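Local coordinates for putative tetR-family transcriptional regulatory protein (Streptomyces coelicolor, PDB 2DG8) that probably acts as a TetR-family transcriptional regulator, binding DNA through a helix-turn-helix motif and forming a two-subunit assembly through its C-terminal helical domain, at residues I53-L56 with L57-F61; Y111-A114 with A115-A119. All coordinates share one frame; numbering follows the deposited sequence.

Interaction 1: residues I53-L56 with L57-F61; sequences IEQL and LREAF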
loop_
_atom_site.group_PDB
_atom_site.type_symbol
_atom_site.label_atom_id
_atom_site.label_comp_id
_atom_site.label_asym_id
_atom_site.label_seq_id
_atom_site.Cartn_x
_atom_site.Cartn_y
_atom_site.Cartn_z
ATOM N N ILE A 53 0.399 -13.103 20.871
ATOM C CA ILE A 53 -0.221 -12.431 19.736
ATOM C C ILE A 53 0.702 -12.268 18.532
ATOM O O ILE A 53 0.242 -12.282 17.387
ATOM C CB ILE A 53 -0.770 -11.035 20.141
ATOM C CG1 ILE A 53 -2.172 -10.842 19.564
ATOM C CG2 ILE A 53 0.135 -9.924 19.617
ATOM C CD1 ILE A 53 -3.248 -11.643 20.283
ATOM N N GLU A 54 1.999 -12.116 18.789
ATOM C CA GLU A 54 2.952 -11.943 17.704
ATOM C C GLU A 54 3.033 -13.188 16.833
ATOM O O GLU A 54 2.950 -13.092 15.614
ATOM C CB GLU A 54 4.350 -11.608 18.233
ATOM C CG GLU A 54 5.303 -11.223 17.105
ATOM C CD GLU A 54 6.724 -10.965 17.569
ATOM O OE1 GLU A 54 7.392 -10.092 16.966
ATOM O OE2 GLU A 54 7.177 -11.636 18.523
ATOM N N GLN A 55 3.206 -14.355 17.447
ATOM C CA GLN A 55 3.270 -15.579 16.660
ATOM C C GLN A 55 1.949 -15.765 15.910
ATOM O O GLN A 55 1.933 -16.163 14.747
ATOM C CB GLN A 55 3.510 -16.793 17.552
ATOM C CG GLN A 55 3.472 -18.095 16.775
ATOM C CD GLN A 55 3.574 -19.304 17.672
ATOM O OE1 GLN A 55 2.663 -19.599 18.449
ATOM N NE2 GLN A 55 4.694 -20.009 17.580
ATOM N N LEU A 56 0.847 -15.487 16.598
ATOM C CA LEU A 56 -0.491 -15.605 16.017
ATOM C C LEU A 56 -0.562 -14.704 14.777
ATOM O O LEU A 56 -0.929 -15.154 13.690
ATOM C CB LEU A 56 -1.534 -15.178 17.070
ATOM C CG LEU A 56 -3.046 -15.420 16.945
ATOM C CD1 LEU A 56 -3.707 -14.174 16.433
ATOM C CD2 LEU A 56 -3.349 -16.637 16.055
ATOM N N LEU A 57 -0.187 -13.438 14.938
ATOM C CA LEU A 57 -0.216 -12.502 13.817
ATOM C C LEU A 57 0.734 -12.907 12.697
ATOM O O LEU A 57 0.405 -12.786 11.511
ATOM C CB LEU A 57 0.121 -11.085 14.284
ATOM C CG LEU A 57 -0.949 -10.379 15.124
ATOM C CD1 LEU A 57 -0.507 -8.963 15.421
ATOM C CD2 LEU A 57 -2.275 -10.371 14.378
ATOM N N ARG A 58 1.910 -13.394 13.064
ATOM C CA ARG A 58 2.879 -13.811 12.060
ATOM C C ARG A 58 2.339 -14.996 11.274
ATOM O O ARG A 58 2.457 -15.035 10.046
ATOM C CB ARG A 58 4.217 -14.169 12.715
ATOM C CG ARG A 58 4.908 -12.971 13.384
ATOM C CD ARG A 58 6.187 -13.377 14.107
ATOM N NE ARG A 58 7.296 -13.632 13.196
ATOM C CZ ARG A 58 7.969 -12.680 12.551
ATOM N NH1 ARG A 58 7.650 -11.401 12.718
ATOM N NH2 ARG A 58 8.966 -13.007 11.737
ATOM N N GLU A 59 1.733 -15.954 11.972
ATOM C CA GLU A 59 1.189 -17.124 11.294
ATOM C C GLU A 59 -0.063 -16.785 10.492
ATOM O O GLU A 59 -0.303 -17.387 9.449
ATOM C CB GLU A 59 0.882 -18.248 12.293
ATOM C CG GLU A 59 2.106 -18.755 13.043
ATOM C CD GLU A 59 1.928 -20.166 13.594
ATOM O OE1 GLU A 59 2.552 -20.485 14.628
ATOM O OE2 GLU A 59 1.180 -20.960 12.986
ATOM N N ALA A 60 -0.854 -15.825 10.973
ATOM C CA ALA A 60 -2.068 -15.417 10.270
ATOM C C ALA A 60 -1.747 -14.698 8.959
ATOM O O ALA A 60 -2.292 -15.031 7.911
ATOM C CB ALA A 60 -2.920 -14.513 11.152
ATOM N N PHE A 61 -0.869 -13.705 9.028
ATOM C CA PHE A 61 -0.493 -12.946 7.841
ATOM C C PHE A 61 0.360 -13.786 6.902
ATOM O O PHE A 61 0.441 -13.512 5.697
ATOM C CB PHE A 61 0.244 -11.667 8.238
ATOM C CG PHE A 61 -0.678 -10.533 8.633
ATOM C CD1 PHE A 61 -0.559 -9.920 9.873
ATOM C CD2 PHE A 61 -1.642 -10.059 7.745
ATOM C CE1 PHE A 61 -1.384 -8.847 10.227
ATOM C CE2 PHE A 61 -2.473 -8.990 8.086
ATOM C CZ PHE A 61 -2.343 -8.378 9.332
#
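Residues I53-L56 pass into L57-F61 as one unbroken run of alpha-helix, in which L57, R58, E59 and A60 each give their backbone N-H to the carbonyl four residues earlier, from L57 N to I53 O at 2.7 Å through A60 N to L56 O at 2.8 Å. Two neighbouring i/i+4 side-chain pairs run alongside each other from this frame. With CG anti to the backbone N (chi1 -172°), the extended chain of E54 lies next to R58, and its CG meets R58 CD at 3.8 Å. The carboxylate and guanidinium planes are 71° apart, and E54 OE1 stays 4.5 Å from R58 NH1, well out of the guanidinium plane, so any attraction between the charges is probably undirected; R58 bends at chi3 and forms its salt bridge with E122. Q55 and E59 make the second pair: E59 OE1 rests 3.3 Å from Q55 CG, beside the aliphatic part of the chain, while Q55 OE1 accepts a bond from the backbone N of T51. E59 OE2 reaches R11 in a salt bridge, and an alanine in place of this glutamate would probably leave R11 without this partner and uncover the flank of Q55. On the apolar side I53 CG2 and L57 CD1 are loosely apposed at 4.4 Å, and L56 packs on T18 of helix 10-25 and I35 of helix 32-39. This is the start of the long helix 53-77, which follows the helix-turn-helix of TetR-family regulators and packs against the N-terminal helix 10-25.

Interaction 2: residues Y111-A114 with A115-A119; sequences YTLA and ARQPA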
loop_
_atom_site.group_PDB
_atom_site.type_symbol
_atom_site.label_atom_id
_atom_site.label_comp_id
_atom_site.label_asym_id
_atom_site.label_seq_id
_atom_site.Cartn_x
_atom_site.Cartn_y
_atom_site.Cartn_z
ATOM N N TYR A 111 0.804 -4.160 5.371
ATOM C CA TYR A 111 1.761 -3.110 5.025
ATOM C C TYR A 111 1.909 -2.065 6.133
ATOM O O TYR A 111 3.010 -1.577 6.380
ATOM C CB TYR A 111 1.346 -2.427 3.717
ATOM C CG TYR A 111 1.519 -3.291 2.494
ATOM C CD1 TYR A 111 1.025 -2.890 1.256
ATOM C CD2 TYR A 111 2.188 -4.513 2.571
ATOM C CE1 TYR A 111 1.192 -3.686 0.125
ATOM C CE2 TYR A 111 2.357 -5.308 1.459
ATOM C CZ TYR A 111 1.861 -4.896 0.240
ATOM O OH TYR A 111 2.037 -5.696 -0.854
ATOM N N THR A 112 0.805 -1.719 6.795
ATOM C CA THR A 112 0.860 -0.726 7.874
ATOM C C THR A 112 1.614 -1.333 9.043
ATOM O O THR A 112 2.440 -0.672 9.670
ATOM C CB THR A 112 -0.563 -0.289 8.334
ATOM O OG1 THR A 112 -1.264 0.278 7.224
ATOM C CG2 THR A 112 -0.487 0.775 9.432
ATOM N N LEU A 113 1.345 -2.606 9.317
ATOM C CA LEU A 113 2.015 -3.304 10.411
ATOM C C LEU A 113 3.526 -3.352 10.156
ATOM O O LEU A 113 4.330 -3.036 11.039
ATOM C CB LEU A 113 1.452 -4.727 10.553
ATOM C CG LEU A 113 1.949 -5.604 11.713
ATOM C CD1 LEU A 113 1.749 -4.912 13.064
ATOM C CD2 LEU A 113 1.180 -6.918 11.689
ATOM N N ALA A 114 3.908 -3.735 8.943
ATOM C CA ALA A 114 5.319 -3.822 8.584
ATOM C C ALA A 114 5.985 -2.443 8.617
ATOM O O ALA A 114 7.164 -2.328 8.940
ATOM C CB ALA A 114 5.477 -4.455 7.200
ATOM N N ALA A 115 5.235 -1.402 8.277
ATOM C CA ALA A 115 5.789 -0.050 8.296
ATOM C C ALA A 115 6.116 0.355 9.732
ATOM O O ALA A 115 7.181 0.920 10.007
ATOM C CB ALA A 115 4.796 0.927 7.707
ATOM N N ARG A 116 5.190 0.051 10.639
ATOM C CA ARG A 116 5.330 0.388 12.052
ATOM C C ARG A 116 6.329 -0.471 12.813
ATOM O O ARG A 116 7.180 0.056 13.521
ATOM C CB ARG A 116 3.966 0.305 12.756
ATOM C CG ARG A 116 2.967 1.395 12.370
ATOM C CD ARG A 116 1.673 1.219 13.153
ATOM N NE ARG A 116 0.657 2.227 12.847
ATOM C CZ ARG A 116 0.757 3.517 13.154
ATOM N NH1 ARG A 116 -0.221 4.352 12.836
ATOM N NH2 ARG A 116 1.836 3.974 13.777
ATOM N N GLN A 117 6.223 -1.790 12.669
ATOM C CA GLN A 117 7.109 -2.725 13.368
ATOM C C GLN A 117 7.989 -3.511 12.406
ATOM O O GLN A 117 7.580 -4.546 11.894
ATOM C CB GLN A 117 6.276 -3.696 14.209
ATOM C CG GLN A 117 5.469 -3.020 15.314
ATOM C CD GLN A 117 4.510 -3.973 16.011
ATOM O OE1 GLN A 117 4.873 -5.096 16.353
ATOM N NE2 GLN A 117 3.283 -3.520 16.235
ATOM N N PRO A 118 9.227 -3.039 12.174
ATOM C CA PRO A 118 10.215 -3.651 11.279
ATOM C C PRO A 118 10.254 -5.176 11.293
ATOM O O PRO A 118 10.443 -5.807 10.253
ATOM C CB PRO A 118 11.529 -3.033 11.751
ATOM C CG PRO A 118 11.107 -1.653 12.138
ATOM C CD PRO A 118 9.824 -1.904 12.907
ATOM N N ALA A 119 10.081 -5.776 12.465
ATOM C CA ALA A 119 10.102 -7.229 12.564
ATOM C C ALA A 119 9.162 -7.859 11.538
ATOM O O ALA A 119 9.457 -8.918 10.975
ATOM C CB ALA A 119 9.707 -7.666 13.965
#
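T112 and R116 lie side by side on the last turn of helix 101-116, pointing the same way, with T112 CG2 3.9 Å from R116 NE. This is the tighter side: T112 and A115 are buried, and the second subunit packs on it. R116 runs extended from CG to NE (chi3 180°), which carries its guanidinium across to that subunit, where it forms a salt bridge with E109 and bonds to the carbonyl oxygens of I22 and A23. T112 OG1 bonds to Q108 O of its own helix, and A115 packs on L104 of the second subunit. Helix 101-116 thus contributes to the dimer contact in the C-terminal domain of this TetR-family protein, and R116 ties it to helix 10-25 of the partner chain. The helix closes here: Q117 N still bonds to L113 O at 2.8 Å, but Q117 itself leaves helical torsions and P118 begins a 3-10 turn. The carbonyls of A114 and A115, in the final turn, accept bonds from the R121 side chain. The looser side is that of L113 and Q117, whose side chains cross at an angle, L113 CD1 touching Q117 NE2 at 3.8 Å, an apolar methyl against an amide nitrogen, with Q117 and P118 exposed to solvent.

How the interactions relate
Interaction 1 precedes interaction 2 along the chain, and their centres lie about 13 Å apart, one at the start of helix 53-77 and the other at the end of helix 101-116. They meet directly: F61 CE1 packs on L113 CD2 at 3.5 Å, and R58 NH1 comes within 3.5 Å of A119 O. The N-terminal DNA-binding part and the C-terminal domain are therefore joined by the apolar F61-L113 contact and by the packing of R58 against A119 O. Shifts of the last turn of helix 101-116 could be passed to helix 53-77 through this junction, as is generally thought for TetR-family regulators.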